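Local coordinates for capsid protein (Macrobrachium rosenbergii nodavirus, PDB 5YKU) that forms the protruding domain of a prawn nodavirus capsid, which probably builds the dimeric spikes on the particle surface, at residues 8-22 and 110-122. Residues are numbered along the deposited sequence; the frame is centred on the assembly and turned at random.
Sequences QLTYNADTIGNWVPP and PKPYQYRIIRAIV
Tyr-115 lies against Gly-17 and Trp-19 where strands 10-18 and 114-121 run antiparallel, their axes 4.6 Å apart at 157°. Its CB starts beside the indole, with NE1 of Trp-19 as nearest partner. With chi1 at 71°, CG sits between the backbone N and the carbonyl carbon, near Gly-17 O, and the phenol is laid over Gly-17, whose C lies over one ring face. CD2 stands over the middle of the indole face, 3.5 Å from Trp-19 CE2, the two ring planes meeting obliquely at 49°. On the other ring edge CD1 and CE1 approach Gly-17 N. Tyr-115 CE2 touches Gly-17 C and CZ touches Gly-17 CA, which makes a CH-pi contact 3.8 Å from the phenol centroid. At the tip, OH shares a water with Asn-18 O. Backbone bonds in both directions between Gly-17 and Tyr-115 hold this pair in place.

On the other side of the ribbon, Arg-116 extends to CD and bends at chi3, bringing NH1 back to Ala-13 O at 2.9 Å, a nearly straight bond lying in the guanidinium plane. Ile-16 CG2 covers one face of that group, and a water links NH1 to Asp-14 OD1. Between the Asn-12/Arg-119 and Ile-16/Arg-116 pairs, strand 10-18 carries one extra residue; here Asn-12 OD1 accepts from Asp-14 N in an Asx turn, and a water sits among Asn-12 OD1, Thr-15 N and Ile-117 O. Beyond the strands, Pro-21 CG packs 3.8 Å from Pro-112 CG.

The first and last strands of this all-beta protrusion domain thus pair as neighbours: 10-18 is outermost in the antiparallel sheet within this chain, and 114-121 separates it from strand 41-47, where Ile-44 touches Tyr-115. Ile-33 of strand 26-33 also meets the buried phenol, while buried Trp-19 packs on Gln-31 of that strand and Leu-100 of strand 96-104, its NE1 donating to Tyr-74 OH on strand 69-75.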
ATOM      1  N   GLN A   8     -18.846  10.703 -16.814  1.00 19.06           N
ATOM      2  CA  GLN A   8     -19.361  10.160 -15.560  1.00 18.12           C
ATOM      3  C   GLN A   8     -18.218   9.649 -14.656  1.00 17.23           C
ATOM      4  O   GLN A   8     -18.483   8.937 -13.738  1.00 16.48           O
ATOM      5  CB  GLN A   8     -20.307   9.036 -15.834  1.00 20.80           C
ATOM      6  CG  GLN A   8     -21.572   9.442 -16.680  1.00 25.31           C
ATOM      7  CD  GLN A   8     -22.245  10.699 -16.156  1.00 31.64           C
ATOM      8  OE1 GLN A   8     -22.741  10.710 -15.012  1.00 38.86           O
ATOM      9  NE2 GLN A   8     -22.214  11.777 -16.941  1.00 32.63           N
ATOM     10  N   LEU A   9     -16.979  10.044 -14.978  1.00 14.50           N
ATOM     11  CA  LEU A   9     -15.792   9.679 -14.124  1.00 12.84           C
ATOM     12  C   LEU A   9     -16.132   9.983 -12.659  1.00 13.45           C
ATOM     13  O   LEU A   9     -16.615  10.994 -12.286  1.00 13.60           O
ATOM     14  CB  LEU A   9     -14.599  10.542 -14.553  1.00 12.07           C
ATOM     15  CG  LEU A   9     -13.404  10.543 -13.577  1.00 12.33           C
ATOM     16  CD1 LEU A   9     -12.689   9.268 -13.546  1.00 12.34           C
ATOM     17  CD2 LEU A   9     -12.462  11.679 -14.031  1.00 13.15           C
ATOM     18  N   THR A  10     -15.788   8.997 -11.838  1.00 11.35           N
ATOM     19  CA  THR A  10     -15.754   9.120 -10.372  1.00 11.71           C
ATOM     20  C   THR A  10     -14.556   8.346  -9.873  1.00 11.01           C
ATOM     21  O   THR A  10     -13.930   7.603 -10.625  1.00 11.05           O
ATOM     22  CB  THR A  10     -17.035   8.564  -9.703  1.00 12.02           C
ATOM     23  OG1 THR A  10     -17.129   7.173  -9.964  1.00 13.44           O
ATOM     24  CG2 THR A  10     -18.316   9.278 -10.218  1.00 14.77           C
ATOM     25  N   TYR A  11     -14.282   8.476  -8.610  1.00 10.31           N
ATOM     26  CA  TYR A  11     -13.265   7.648  -7.935  1.00 10.66           C
ATOM     27  C   TYR A  11     -13.878   6.837  -6.869  1.00 10.88           C
ATOM     28  O   TYR A  11     -14.801   7.267  -6.183  1.00 12.02           O
ATOM     29  CB  TYR A  11     -12.226   8.612  -7.286  1.00 11.52           C
ATOM     30  CG  TYR A  11     -11.511   9.563  -8.212  1.00  9.48           C
ATOM     31  CD1 TYR A  11     -10.290   9.248  -8.837  1.00  9.25           C
ATOM     32  CD2 TYR A  11     -12.046  10.803  -8.487  1.00  9.96           C
ATOM     33  CE1 TYR A  11      -9.631  10.186  -9.653  1.00  9.69           C
ATOM     34  CE2 TYR A  11     -11.421  11.719  -9.294  1.00 10.02           C
ATOM     35  CZ  TYR A  11     -10.235  11.418  -9.825  1.00  9.66           C
ATOM     36  OH  TYR A  11      -9.582  12.340 -10.621  1.00 10.54           O
ATOM     37  N   ASN A  12     -13.274   5.705  -6.584  1.00 10.59           N
ATOM     38  CA  ASN A  12     -13.521   4.942  -5.404  1.00 10.43           C
ATOM     39  C   ASN A  12     -12.197   4.985  -4.616  1.00 10.44           C
ATOM     40  O   ASN A  12     -11.193   4.432  -5.115  1.00 10.56           O
ATOM     41  CB  ASN A  12     -13.994   3.523  -5.745  1.00 11.32           C
ATOM     42  CG  ASN A  12     -14.287   2.728  -4.503  1.00 13.10           C
ATOM     43  OD1 ASN A  12     -13.542   2.682  -3.541  1.00 13.29           O
ATOM     44  ND2 ASN A  12     -15.414   2.085  -4.511  1.00 17.79           N
ATOM     45  N   ALA A  13     -12.235   5.557  -3.458  1.00  9.70           N
ATOM     46  CA  ALA A  13     -11.093   5.639  -2.555  1.00 10.01           C
ATOM     47  C   ALA A  13     -11.354   4.958  -1.241  1.00 10.80           C
ATOM     48  O   ALA A  13     -10.711   5.214  -0.203  1.00 11.70           O
ATOM     49  CB  ALA A  13     -10.745   7.051  -2.341  1.00 10.16           C
ATOM     50  N   ASP A  14     -12.313   4.001  -1.206  1.00 10.99           N
ATOM     51  CA  ASP A  14     -12.726   3.329   0.028  1.00 12.00           C
ATOM     52  C   ASP A  14     -12.053   2.017   0.246  1.00 11.36           C
ATOM     53  O   ASP A  14     -12.295   1.456   1.351  1.00 15.90           O
ATOM     54  CB  ASP A  14     -14.272   3.250   0.156  1.00 12.95           C
ATOM     55  CG  ASP A  14     -14.855   4.566   0.355  1.00 15.60           C
ATOM     56  OD1 ASP A  14     -14.246   5.394   1.050  1.00 16.21           O
ATOM     57  OD2 ASP A  14     -15.924   4.786  -0.273  1.00 17.75           O
ATOM     58  N   THR A  15     -11.321   1.449  -0.651  1.00 11.56           N
ATOM     59  CA  THR A  15     -10.580   0.190  -0.369  1.00 12.74           C
ATOM     60  C   THR A  15      -9.430   0.533   0.553  1.00 12.30           C
ATOM     61  O   THR A  15      -8.513   1.266   0.144  1.00 14.31           O
ATOM     62  CB  THR A  15     -10.065  -0.408  -1.649  1.00 14.46           C
ATOM     63  OG1 THR A  15     -11.213  -0.717  -2.502  1.00 22.16           O
ATOM     64  CG2 THR A  15      -9.351  -1.725  -1.399  1.00 17.91           C
ATOM     65  N   ILE A  16      -9.431   0.019   1.711  1.00 10.66           N
ATOM     66  CA  ILE A  16      -8.374   0.169   2.727  1.00 11.09           C
ATOM     67  C   ILE A  16      -7.923  -1.172   3.162  1.00 10.80           C
ATOM     68  O   ILE A  16      -8.658  -2.206   3.085  1.00 13.08           O
ATOM     69  CB  ILE A  16      -8.783   1.064   3.886  1.00 11.39           C
ATOM     70  CG1 ILE A  16     -10.053   0.485   4.581  1.00 11.70           C
ATOM     71  CG2 ILE A  16      -9.012   2.476   3.432  1.00 13.31           C
ATOM     72  CD1 ILE A  16     -10.375   1.145   5.905  1.00 13.03           C
ATOM     73  N   GLY A  17      -6.702  -1.285   3.612  1.00  9.76           N
ATOM     74  CA  GLY A  17      -6.202  -2.485   4.150  1.00 10.28           C
ATOM     75  C   GLY A  17      -4.953  -2.319   4.938  1.00  9.06           C
ATOM     76  O   GLY A  17      -4.409  -1.229   5.116  1.00  9.48           O
ATOM     77  N   ASN A  18      -4.492  -3.403   5.535  1.00 10.15           N
ATOM     78  CA  ASN A  18      -3.329  -3.474   6.396  1.00  8.83           C
ATOM     79  C   ASN A  18      -2.227  -4.222   5.742  1.00  8.98           C
ATOM     80  O   ASN A  18      -2.413  -5.271   5.118  1.00 10.01           O
ATOM     81  CB  ASN A  18      -3.711  -4.199   7.690  1.00  9.79           C
ATOM     82  CG  ASN A  18      -4.665  -3.440   8.498  1.00 12.22           C
ATOM     83  OD1 ASN A  18      -4.739  -2.229   8.536  1.00 13.50           O
ATOM     84  ND2 ASN A  18      -5.429  -4.183   9.312  1.00 17.85           N
ATOM     85  N   TRP A  19      -1.023  -3.695   5.864  1.00  9.26           N
ATOM     86  CA  TRP A  19       0.180  -4.445   5.546  1.00  9.09           C
ATOM     87  C   TRP A  19       0.490  -5.421   6.671  1.00  8.89           C
ATOM     88  O   TRP A  19       0.494  -5.027   7.843  1.00  9.19           O
ATOM     89  CB  TRP A  19       1.380  -3.465   5.390  1.00  9.03           C
ATOM     90  CG  TRP A  19       1.226  -2.481   4.291  1.00  8.11           C
ATOM     91  CD1 TRP A  19       1.111  -1.126   4.439  1.00  9.25           C
ATOM     92  CD2 TRP A  19       1.141  -2.728   2.887  1.00  8.08           C
ATOM     93  NE1 TRP A  19       0.981  -0.525   3.226  1.00  9.10           N
ATOM     94  CE2 TRP A  19       0.988  -1.475   2.226  1.00  7.84           C
ATOM     95  CE3 TRP A  19       1.135  -3.885   2.105  1.00  8.99           C
ATOM     96  CZ2 TRP A  19       0.899  -1.352   0.859  1.00  8.48           C
ATOM     97  CZ3 TRP A  19       1.056  -3.765   0.743  1.00  9.03           C
ATOM     98  CH2 TRP A  19       0.977  -2.520   0.102  1.00  9.22           C
ATOM     99  N   VAL A  20       0.708  -6.676   6.328  1.00 10.00           N
ATOM    100  CA  VAL A  20       1.037  -7.652   7.351  1.00 10.06           C
ATOM    101  C   VAL A  20       2.272  -7.203   8.159  1.00  9.76           C
ATOM    102  O   VAL A  20       3.272  -6.880   7.503  1.00 10.63           O
ATOM    103  CB  VAL A  20       1.282  -8.973   6.660  1.00 11.09           C
ATOM    104  CG1 VAL A  20       1.737 -10.036   7.679  1.00 13.36           C
ATOM    105  CG2 VAL A  20       0.033  -9.524   5.947  1.00 12.92           C
ATOM    106  N   PRO A  21       2.230  -7.199   9.463  1.00  8.97           N
ATOM    107  CA  PRO A  21       3.420  -6.794  10.233  1.00 10.00           C
ATOM    108  C   PRO A  21       4.559  -7.776  10.135  1.00 10.15           C
ATOM    109  O   PRO A  21       4.352  -8.979   9.915  1.00 10.51           O
ATOM    110  CB  PRO A  21       2.924  -6.672  11.617  1.00 11.02           C
ATOM    111  CG  PRO A  21       1.416  -6.510  11.522  1.00 12.05           C
ATOM    112  CD  PRO A  21       1.069  -7.354  10.340  1.00 10.11           C
ATOM    113  N   PRO A  22       5.764  -7.314  10.272  1.00  9.93           N
ATOM    114  CA  PRO A  22       6.915  -8.207  10.329  1.00  9.58           C
ATOM    115  C   PRO A  22       6.901  -8.973  11.637  1.00  9.10           C
ATOM    116  O   PRO A  22       6.280  -8.660  12.609  1.00 10.34           O
ATOM    117  CB  PRO A  22       8.143  -7.221  10.334  1.00  9.76           C
ATOM    118  CG  PRO A  22       7.631  -6.016  10.983  1.00 10.31           C
ATOM    119  CD  PRO A  22       6.150  -5.898  10.556  1.00 10.46           C
ATOM    120  N   PRO A 110       3.494  -5.661  16.797  1.00 10.34           N
ATOM    121  CA  PRO A 110       3.488  -4.439  16.030  1.00 10.82           C
ATOM    122  C   PRO A 110       2.142  -4.193  15.339  1.00 10.40           C
ATOM    123  O   PRO A 110       1.593  -5.124  14.782  1.00 12.31           O
ATOM    124  CB  PRO A 110       4.582  -4.717  15.008  1.00 13.27           C
ATOM    125  CG  PRO A 110       4.716  -6.151  14.992  1.00 14.27           C
ATOM    126  CD  PRO A 110       4.428  -6.619  16.315  1.00 12.66           C
ATOM    127  N   LYS A 111       1.701  -2.950  15.392  1.00  9.71           N
ATOM    128  CA  LYS A 111       0.450  -2.611  14.714  1.00 10.32           C
ATOM    129  C   LYS A 111       0.670  -2.477  13.215  1.00  8.99           C
ATOM    130  O   LYS A 111       1.720  -1.908  12.800  1.00  9.31           O
ATOM    131  CB  LYS A 111      -0.136  -1.347  15.243  1.00 11.00           C
ATOM    132  CG  LYS A 111      -0.419  -1.446  16.754  1.00 13.83           C
ATOM    133  CD  LYS A 111      -1.094  -0.255  17.270  1.00 16.65           C
ATOM    134  CE  LYS A 111      -1.393  -0.354  18.781  1.00 22.16           C
ATOM    135  NZ  LYS A 111      -0.149  -0.234  19.588  1.00 26.23           N
ATOM    136  N   PRO A 112      -0.202  -2.903  12.373  1.00  8.95           N
ATOM    137  CA  PRO A 112      -0.005  -2.787  10.930  1.00  8.92           C
ATOM    138  C   PRO A 112       0.053  -1.337  10.477  1.00  8.50           C
ATOM    139  O   PRO A 112      -0.594  -0.453  11.034  1.00  9.34           O
ATOM    140  CB  PRO A 112      -1.194  -3.468  10.316  1.00 10.40           C
ATOM    141  CG  PRO A 112      -1.723  -4.409  11.420  1.00 14.23           C
ATOM    142  CD  PRO A 112      -1.403  -3.759  12.698  1.00 11.08           C
ATOM    143  N   TYR A 113       0.868  -1.112   9.456  1.00  7.83           N
ATOM    144  CA  TYR A 113       0.723   0.103   8.663  1.00  7.46           C
ATOM    145  C   TYR A 113      -0.383  -0.126   7.675  1.00  7.57           C
ATOM    146  O   TYR A 113      -0.800  -1.281   7.374  1.00  8.67           O
ATOM    147  CB  TYR A 113       2.056   0.455   8.033  1.00  8.36           C
ATOM    148  CG  TYR A 113       3.034   1.034   9.058  1.00  8.00           C
ATOM    149  CD1 TYR A 113       2.687   2.212   9.725  1.00  7.50           C
ATOM    150  CD2 TYR A 113       4.245   0.475   9.317  1.00  8.73           C
ATOM    151  CE1 TYR A 113       3.557   2.818  10.674  1.00  7.55           C
ATOM    152  CE2 TYR A 113       5.135   1.044  10.260  1.00  7.67           C
ATOM    153  CZ  TYR A 113       4.753   2.195  10.927  1.00  7.77           C
ATOM    154  OH  TYR A 113       5.565   2.801  11.837  1.00  9.45           O
ATOM    155  N   GLN A 114      -0.929   0.974   7.131  1.00  7.51           N
ATOM    156  CA  GLN A 114      -2.276   1.020   6.500  1.00  7.50           C
ATOM    157  C   GLN A 114      -2.216   1.683   5.167  1.00  7.89           C
ATOM    158  O   GLN A 114      -1.476   2.639   4.947  1.00  7.78           O
ATOM    159  CB  GLN A 114      -3.193   1.809   7.435  1.00  8.12           C
ATOM    160  CG  GLN A 114      -3.353   1.142   8.836  1.00  8.43           C
ATOM    161  CD  GLN A 114      -3.681   2.151   9.880  1.00  8.78           C
ATOM    162  OE1 GLN A 114      -2.956   3.148  10.103  1.00  9.12           O
ATOM    163  NE2 GLN A 114      -4.740   1.956  10.629  1.00 10.29           N
ATOM    164  N   TYR A 115      -3.009   1.206   4.237  1.00  7.85           N
ATOM    165  CA  TYR A 115      -3.030   1.686   2.892  1.00  8.19           C
ATOM    166  C   TYR A 115      -4.433   1.910   2.378  1.00  7.90           C
ATOM    167  O   TYR A 115      -5.413   1.347   2.868  1.00  7.98           O
ATOM    168  CB  TYR A 115      -2.255   0.737   1.946  1.00  8.93           C
ATOM    169  CG  TYR A 115      -2.951  -0.575   1.710  1.00  9.41           C
ATOM    170  CD1 TYR A 115      -4.034  -0.698   0.862  1.00  9.18           C
ATOM    171  CD2 TYR A 115      -2.462  -1.738   2.321  1.00  9.19           C
ATOM    172  CE1 TYR A 115      -4.587  -1.991   0.644  1.00  9.32           C
ATOM    173  CE2 TYR A 115      -3.052  -2.941   2.194  1.00 10.64           C
ATOM    174  CZ  TYR A 115      -4.102  -3.060   1.321  1.00  9.81           C
ATOM    175  OH  TYR A 115      -4.709  -4.324   1.169  1.00 13.35           O
ATOM    176  N   ARG A 116      -4.542   2.816   1.381  1.00  8.55           N
ATOM    177  CA  ARG A 116      -5.798   3.190   0.689  1.00  7.76           C
ATOM    178  C   ARG A 116      -5.574   3.043  -0.792  1.00  8.85           C
ATOM    179  O   ARG A 116      -4.592   3.594  -1.311  1.00  9.31           O
ATOM    180  CB  ARG A 116      -6.194   4.591   1.089  1.00  8.25           C
ATOM    181  CG  ARG A 116      -7.483   5.039   0.399  1.00  9.69           C
ATOM    182  CD  ARG A 116      -7.824   6.498   0.779  1.00  9.89           C
ATOM    183  NE  ARG A 116      -7.896   6.710   2.207  1.00 10.69           N
ATOM    184  CZ  ARG A 116      -8.845   6.304   3.011  1.00 11.32           C
ATOM    185  NH1 ARG A 116      -9.940   5.748   2.568  1.00 11.58           N
ATOM    186  NH2 ARG A 116      -8.705   6.594   4.312  1.00 11.68           N
ATOM    187  N   ILE A 117      -6.470   2.385  -1.453  1.00  9.17           N
ATOM    188  CA  ILE A 117      -6.394   2.238  -2.924  1.00  9.59           C
ATOM    189  C   ILE A 117      -7.398   3.107  -3.567  1.00  9.45           C
ATOM    190  O   ILE A 117      -8.587   3.201  -3.124  1.00 11.42           O
ATOM    191  CB  ILE A 117      -6.576   0.775  -3.331  1.00 11.83           C
ATOM    192  CG1 ILE A 117      -5.345  -0.022  -2.869  1.00 14.26           C
ATOM    193  CG2 ILE A 117      -6.774   0.658  -4.854  1.00 12.57           C
ATOM    194  CD1 ILE A 117      -5.377  -1.503  -3.083  1.00 16.67           C
ATOM    195  N   ILE A 118      -6.947   3.900  -4.533  1.00  9.02           N
ATOM    196  CA  ILE A 118      -7.759   4.828  -5.300  1.00  9.10           C
ATOM    197  C   ILE A 118      -7.945   4.278  -6.689  1.00  8.63           C
ATOM    198  O   ILE A 118      -6.938   3.965  -7.419  1.00  8.97           O
ATOM    199  CB  ILE A 118      -7.193   6.209  -5.376  1.00 10.86           C
ATOM    200  CG1 ILE A 118      -7.097   6.746  -3.941  1.00 13.99           C
ATOM    201  CG2 ILE A 118      -8.030   7.134  -6.229  1.00 12.03           C
ATOM    202  CD1 ILE A 118      -6.220   7.937  -3.848  1.00 22.52           C
ATOM    203  N   ARG A 119      -9.203   4.159  -7.169  1.00  9.19           N
ATOM    204  CA  ARG A 119      -9.538   3.661  -8.477  1.00  9.84           C
ATOM    205  C   ARG A 119     -10.396   4.647  -9.223  1.00  9.61           C
ATOM    206  O   ARG A 119     -11.455   5.047  -8.708  1.00 10.24           O
ATOM    207  CB  ARG A 119     -10.374   2.357  -8.318  1.00 10.07           C
ATOM    208  CG  ARG A 119     -10.833   1.767  -9.621  1.00 11.62           C
ATOM    209  CD  ARG A 119     -11.814   0.628  -9.361  1.00 13.27           C
ATOM    210  NE  ARG A 119     -12.566   0.236 -10.539  1.00 13.75           N
ATOM    211  CZ  ARG A 119     -13.763  -0.334 -10.534  1.00 14.19           C
ATOM    212  NH1 ARG A 119     -14.301  -0.551 -11.698  1.00 15.84           N
ATOM    213  NH2 ARG A 119     -14.345  -0.556  -9.347  1.00 15.67           N
ATOM    214  N   ALA A 120      -9.978   5.121 -10.377  1.00  9.39           N
ATOM    215  CA  ALA A 120     -10.858   5.903 -11.301  1.00 10.98           C
ATOM    216  C   ALA A 120     -11.843   4.910 -11.965  1.00 10.77           C
ATOM    217  O   ALA A 120     -11.421   3.956 -12.614  1.00 12.46           O
ATOM    218  CB  ALA A 120     -10.015   6.586 -12.364  1.00 10.63           C
ATOM    219  N   ILE A 121     -13.119   5.167 -11.740  1.00 10.60           N
ATOM    220  CA  ILE A 121     -14.192   4.376 -12.342  1.00 12.27           C
ATOM    221  C   ILE A 121     -14.602   5.055 -13.669  1.00 10.36           C
ATOM    222  O   ILE A 121     -15.305   6.072 -13.601  1.00 11.66           O
ATOM    223  CB  ILE A 121     -15.325   4.178 -11.368  1.00 12.80           C
ATOM    224  CG1 ILE A 121     -14.770   3.395 -10.149  1.00 15.09           C
ATOM    225  CG2 ILE A 121     -16.414   3.324 -12.072  1.00 15.83           C
ATOM    226  CD1 ILE A 121     -15.779   3.163  -9.059  1.00 18.03           C
ATOM    227  N   VAL A 122     -14.057   4.579 -14.727  1.00 10.73           N
ATOM    228  CA  VAL A 122     -14.224   5.213 -16.056  1.00 12.68           C
ATOM    229  C   VAL A 122     -13.836   4.207 -17.069  1.00 12.82           C
ATOM    230  O   VAL A 122     -13.007   3.319 -16.808  1.00 13.17           O
ATOM    231  CB  VAL A 122     -13.362   6.488 -16.117  1.00 12.33           C
ATOM    232  CG1 VAL A 122     -11.862   6.155 -16.104  1.00 14.16           C
ATOM    233  CG2 VAL A 122     -13.747   7.316 -17.380  1.00 13.91           C
TER
HETATM  234  O   HOH W   1     -17.823   6.601 -12.541  1.00 16.05           O
HETATM  235  O   HOH W   2     -10.788   1.795  -3.838  1.00 19.26           O
HETATM  236  O   HOH W   3     -12.613   5.062   3.412  1.00 29.48           O
HETATM  237  O   HOH W   4      -4.367  -6.092   3.138  1.00 21.65           O
HETATM  238  O   HOH W   5      -5.349  -0.986  10.881  1.00 25.06           O
HETATM  239  O   HOH W   6       2.569  -3.465   8.816  1.00  9.53           O